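Local coordinates for HD domain-containing protein (Aquifex aeolicus, PDB 2HEK) that binds zinc and GDP at well-separated sites and is probably a dGTPase-like phosphohydrolase of the HD-domain superfamily, its cellular role not established, at residues L229-L240 with R267-I277. Numbering follows the deposited sequence.
Sequences LSIHLVEFLKKL and RKAFREDFERI
Ile277 presses its CG1 branch against His232 and Leu233: CG1 lies 3.8 Å from His232 CB, and CD1 stops 3.8 Å from Leu233 CA, against backbone more than side chain. The branch gets there because CG1 is anti to the carbonyl carbon (chi1 -63°). About two turns back, at the N-cap of helix 271-277, Phe270 receives the edge of Phe236 in a T-shaped stack, planes at 76°, with Phe236 CE1 centred over its face and 3.6 Å from Phe270 CG. At the rim of the Phe270 ring, near its plane, sits the ammonium of Lys239, whose chain, bent at chi3, brings NZ to the syn lone pair of Asp273 OD1 at 2.7 Å, a salt bridge between side chains approaching from opposite directions. Were Phe270 an alanine, the edge of Phe236 would probably lose the aromatic face it meets, and the Lys239 ammonium the ring beside it. Arg276 lays CB over the centre of the His232 ring, 3.9 Å from its centroid, a CH-pi contact. One water joins His232 ND1, Glu235 OE1 and Arg276 NH1, while His232 NE2 bonds to Phe283 N and Glu235 OE2 pairs with Arg312. With axes 9.5 Å apart at 158°, this is a near-antiparallel helix pair of the HD-associated region, with Leu229 close to Arg280 and His232 close to His282, both residues of a GDP site.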
loop_
_atom_site.group_PDB
_atom_site.type_symbol
_atom_site.label_atom_id
_atom_site.label_comp_id
_atom_site.label_asym_id
_atom_site.label_seq_id
_atom_site.Cartn_x
_atom_site.Cartn_y
_atom_site.Cartn_z
ATOM N N LEU A 229 -0.810 28.380 15.653
ATOM C CA LEU A 229 -0.404 29.050 14.424
ATOM C C LEU A 229 -1.576 29.741 13.723
ATOM O O LEU A 229 -1.454 30.869 13.261
ATOM C CB LEU A 229 0.291 28.051 13.469
ATOM C CG LEU A 229 1.643 27.517 13.997
ATOM C CD1 LEU A 229 2.172 26.324 13.141
ATOM C CD2 LEU A 229 2.683 28.652 14.052
ATOM N N SER A 230 -2.716 29.068 13.642
ATOM C CA SER A 230 -3.915 29.631 13.018
ATOM C C SER A 230 -4.454 30.824 13.818
ATOM O O SER A 230 -4.898 31.814 13.232
ATOM C CB SER A 230 -4.995 28.555 12.877
ATOM O OG SER A 230 -6.144 29.092 12.239
ATOM N N ILE A 231 -4.403 30.720 15.147
ATOM C CA ILE A 231 -4.749 31.842 16.042
ATOM C C ILE A 231 -3.878 33.072 15.725
ATOM O O ILE A 231 -4.420 34.134 15.461
ATOM C CB ILE A 231 -4.701 31.423 17.521
ATOM C CG1 ILE A 231 -5.850 30.445 17.835
ATOM C CG2 ILE A 231 -4.784 32.618 18.476
ATOM C CD1 ILE A 231 -5.668 29.764 19.160
ATOM N N HIS A 232 -2.555 32.908 15.661
ATOM C CA HIS A 232 -1.652 33.997 15.237
ATOM C C HIS A 232 -1.929 34.520 13.832
ATOM O O HIS A 232 -1.972 35.726 13.615
ATOM C CB HIS A 232 -0.167 33.613 15.372
ATOM C CG HIS A 232 0.257 33.307 16.774
ATOM N ND1 HIS A 232 -0.062 34.123 17.840
ATOM C CD2 HIS A 232 1.004 32.297 17.284
ATOM C CE1 HIS A 232 0.443 33.610 18.948
ATOM N NE2 HIS A 232 1.102 32.508 18.637
ATOM N N LEU A 233 -2.129 33.613 12.874
ATOM C CA LEU A 233 -2.390 34.001 11.505
ATOM C C LEU A 233 -3.671 34.829 11.381
ATOM O O LEU A 233 -3.710 35.852 10.696
ATOM C CB LEU A 233 -2.462 32.779 10.587
ATOM C CG LEU A 233 -2.726 33.396 9.216
ATOM C CD1 LEU A 233 -1.497 33.549 8.342
ATOM C CD2 LEU A 233 -3.797 32.671 8.511
ATOM N N VAL A 234 -4.729 34.378 12.044
ATOM C CA VAL A 234 -6.014 35.039 11.916
ATOM C C VAL A 234 -5.971 36.460 12.532
ATOM O O VAL A 234 -6.528 37.419 11.976
ATOM C CB VAL A 234 -7.164 34.126 12.424
ATOM C CG1 VAL A 234 -8.433 34.898 12.590
ATOM C CG2 VAL A 234 -7.394 32.973 11.413
ATOM N N GLU A 235 -5.261 36.616 13.637
ATOM C CA GLU A 235 -5.075 37.952 14.200
ATOM C C GLU A 235 -4.403 38.889 13.187
ATOM O O GLU A 235 -4.858 40.031 12.986
ATOM C CB GLU A 235 -4.274 37.879 15.499
ATOM C CG GLU A 235 -5.092 37.302 16.630
ATOM C CD GLU A 235 -4.309 37.063 17.899
ATOM O OE1 GLU A 235 -3.181 37.578 18.025
ATOM O OE2 GLU A 235 -4.837 36.358 18.788
ATOM N N PHE A 236 -3.341 38.392 12.536
ATOM C CA PHE A 236 -2.655 39.157 11.509
ATOM C C PHE A 236 -3.552 39.445 10.316
ATOM O O PHE A 236 -3.652 40.594 9.887
ATOM C CB PHE A 236 -1.383 38.460 11.045
ATOM C CG PHE A 236 -0.834 39.012 9.743
ATOM C CD1 PHE A 236 -0.389 40.336 9.662
ATOM C CD2 PHE A 236 -0.763 38.212 8.609
ATOM C CE1 PHE A 236 0.092 40.856 8.474
ATOM C CE2 PHE A 236 -0.260 38.718 7.423
ATOM C CZ PHE A 236 0.164 40.039 7.351
ATOM N N LEU A 237 -4.212 38.414 9.783
ATOM C CA LEU A 237 -5.044 38.582 8.588
ATOM C C LEU A 237 -6.083 39.696 8.768
ATOM O O LEU A 237 -6.351 40.451 7.831
ATOM C CB LEU A 237 -5.697 37.262 8.147
ATOM C CG LEU A 237 -6.513 37.350 6.842
ATOM C CD1 LEU A 237 -5.729 37.929 5.647
ATOM C CD2 LEU A 237 -7.122 36.009 6.463
ATOM N N LYS A 238 -6.636 39.800 9.979
ATOM C CA LYS A 238 -7.570 40.869 10.343
ATOM C C LYS A 238 -6.973 42.281 10.233
ATOM O O LYS A 238 -7.639 43.196 9.751
ATOM C CB LYS A 238 -8.132 40.639 11.748
ATOM C CG LYS A 238 -9.284 39.665 11.781
ATOM C CD LYS A 238 -9.608 39.257 13.209
ATOM C CE LYS A 238 -10.463 37.983 13.237
ATOM N NZ LYS A 238 -10.481 37.317 14.587
ATOM N N LYS A 239 -5.737 42.453 10.691
ATOM C CA LYS A 239 -5.029 43.720 10.540
ATOM C C LYS A 239 -4.797 44.053 9.068
ATOM O O LYS A 239 -4.995 45.188 8.646
ATOM C CB LYS A 239 -3.689 43.692 11.285
ATOM C CG LYS A 239 -3.824 43.505 12.789
ATOM C CD LYS A 239 -2.557 43.898 13.534
ATOM C CE LYS A 239 -1.438 42.884 13.361
ATOM N NZ LYS A 239 -0.126 43.446 13.796
ATOM N N LEU A 240 -4.361 43.050 8.311
ATOM C CA LEU A 240 -4.070 43.200 6.880
ATOM C C LEU A 240 -5.320 43.535 6.096
ATOM O O LEU A 240 -5.246 44.217 5.077
ATOM C CB LEU A 240 -3.475 41.895 6.338
ATOM C CG LEU A 240 -2.791 41.988 4.966
ATOM C CD1 LEU A 240 -1.399 42.577 5.101
ATOM C CD2 LEU A 240 -2.747 40.618 4.313
ATOM N N ARG A 267 6.978 44.066 5.853
ATOM C CA ARG A 267 6.622 45.217 6.681
ATOM C C ARG A 267 7.118 45.074 8.130
ATOM O O ARG A 267 6.935 44.027 8.769
ATOM C CB ARG A 267 5.112 45.483 6.615
ATOM C CG ARG A 267 4.608 45.778 5.203
ATOM C CD ARG A 267 3.100 45.970 5.172
ATOM N NE ARG A 267 2.616 46.393 3.857
ATOM C CZ ARG A 267 1.333 46.454 3.495
ATOM N NH1 ARG A 267 0.365 46.106 4.341
ATOM N NH2 ARG A 267 1.016 46.856 2.266
ATOM N N LYS A 268 7.760 46.134 8.627
ATOM C CA LYS A 268 8.304 46.164 9.993
ATOM C C LYS A 268 7.218 46.375 11.068
ATOM O O LYS A 268 7.441 46.076 12.246
ATOM C CB LYS A 268 9.422 47.215 10.104
ATOM C CG LYS A 268 10.333 47.081 11.338
ATOM C CD LYS A 268 11.649 47.873 11.203
ATOM C CE LYS A 268 11.444 49.397 11.060
ATOM N NZ LYS A 268 10.945 50.076 12.296
ATOM N N ALA A 269 6.048 46.869 10.660
ATOM C CA ALA A 269 4.914 47.013 11.577
ATOM C C ALA A 269 4.432 45.650 12.102
ATOM O O ALA A 269 4.053 45.520 13.270
ATOM C CB ALA A 269 3.770 47.768 10.900
ATOM N N PHE A 270 4.481 44.645 11.222
ATOM C CA PHE A 270 3.961 43.300 11.476
ATOM C C PHE A 270 5.009 42.326 12.006
ATOM O O PHE A 270 4.903 41.120 11.770
ATOM C CB PHE A 270 3.395 42.714 10.174
ATOM C CG PHE A 270 2.257 43.496 9.584
ATOM C CD1 PHE A 270 2.257 43.823 8.233
ATOM C CD2 PHE A 270 1.177 43.891 10.369
ATOM C CE1 PHE A 270 1.204 44.537 7.674
ATOM C CE2 PHE A 270 0.115 44.613 9.818
ATOM C CZ PHE A 270 0.131 44.939 8.471
ATOM N N ARG A 271 6.012 42.826 12.719
ATOM C CA ARG A 271 7.164 41.990 13.031
ATOM C C ARG A 271 6.882 40.886 14.042
ATOM O O ARG A 271 7.414 39.780 13.919
ATOM C CB ARG A 271 8.373 42.823 13.464
ATOM C CG ARG A 271 9.705 42.148 13.153
ATOM C CD ARG A 271 9.883 42.008 11.634
ATOM N NE ARG A 271 10.785 40.925 11.244
ATOM C CZ ARG A 271 11.081 40.625 9.982
ATOM N NH1 ARG A 271 10.546 41.327 8.992
ATOM N NH2 ARG A 271 11.912 39.626 9.710
ATOM N N GLU A 272 6.076 41.182 15.053
ATOM C CA GLU A 272 5.806 40.185 16.063
ATOM C C GLU A 272 4.890 39.092 15.531
ATOM O O GLU A 272 5.041 37.951 15.919
ATOM C CB GLU A 272 5.311 40.798 17.369
ATOM C CG GLU A 272 6.480 41.068 18.331
ATOM C CD GLU A 272 6.084 41.807 19.599
ATOM O OE1 GLU A 272 5.330 41.235 20.431
ATOM O OE2 GLU A 272 6.550 42.963 19.772
ATOM N N ASP A 273 3.972 39.460 14.634
ATOM C CA ASP A 273 3.196 38.500 13.827
ATOM C C ASP A 273 4.123 37.543 13.103
ATOM O O ASP A 273 3.962 36.329 13.204
ATOM C CB ASP A 273 2.360 39.220 12.766
ATOM C CG ASP A 273 1.339 40.157 13.356
ATOM O OD1 ASP A 273 1.509 41.395 13.199
ATOM O OD2 ASP A 273 0.369 39.655 13.963
ATOM N N PHE A 274 5.082 38.106 12.368
ATOM C CA PHE A 274 6.037 37.322 11.608
ATOM C C PHE A 274 6.800 36.368 12.508
ATOM O O PHE A 274 6.966 35.206 12.179
ATOM C CB PHE A 274 7.027 38.206 10.816
ATOM C CG PHE A 274 8.219 37.438 10.264
ATOM C CD1 PHE A 274 8.167 36.844 9.008
ATOM C CD2 PHE A 274 9.384 37.296 11.018
ATOM C CE1 PHE A 274 9.260 36.126 8.508
ATOM C CE2 PHE A 274 10.486 36.578 10.529
ATOM C CZ PHE A 274 10.423 35.989 9.275
ATOM N N GLU A 275 7.283 36.860 13.640
ATOM C CA GLU A 275 8.052 36.013 14.546
ATOM C C GLU A 275 7.248 34.829 15.100
ATOM O O GLU A 275 7.746 33.696 15.146
ATOM C CB GLU A 275 8.619 36.850 15.678
ATOM C CG GLU A 275 9.709 37.813 15.168
ATOM C CD GLU A 275 10.308 38.690 16.249
ATOM O OE1 GLU A 275 10.066 38.413 17.452
ATOM O OE2 GLU A 275 11.030 39.659 15.882
ATOM N N ARG A 276 6.012 35.108 15.494
ATOM C CA ARG A 276 5.103 34.103 16.084
ATOM C C ARG A 276 4.736 33.003 15.093
ATOM O O ARG A 276 4.516 31.841 15.474
ATOM C CB ARG A 276 3.813 34.791 16.550
ATOM C CG ARG A 276 4.027 35.630 17.809
ATOM C CD ARG A 276 2.839 36.549 18.102
ATOM N NE ARG A 276 3.071 37.286 19.351
ATOM C CZ ARG A 276 2.162 37.983 20.027
ATOM N NH1 ARG A 276 0.906 38.058 19.606
ATOM N NH2 ARG A 276 2.521 38.612 21.146
ATOM N N ILE A 277 4.639 33.382 13.821
ATOM C CA ILE A 277 4.201 32.438 12.794
ATOM C C ILE A 277 5.380 31.738 12.114
ATOM O O ILE A 277 5.344 30.530 11.937
ATOM C CB ILE A 277 3.351 33.103 11.725
ATOM C CG1 ILE A 277 2.062 33.672 12.332
ATOM C CG2 ILE A 277 3.010 32.065 10.601
ATOM C CD1 ILE A 277 1.347 34.667 11.435
HETATM O O HOH W 1 -0.772 36.928 17.712
#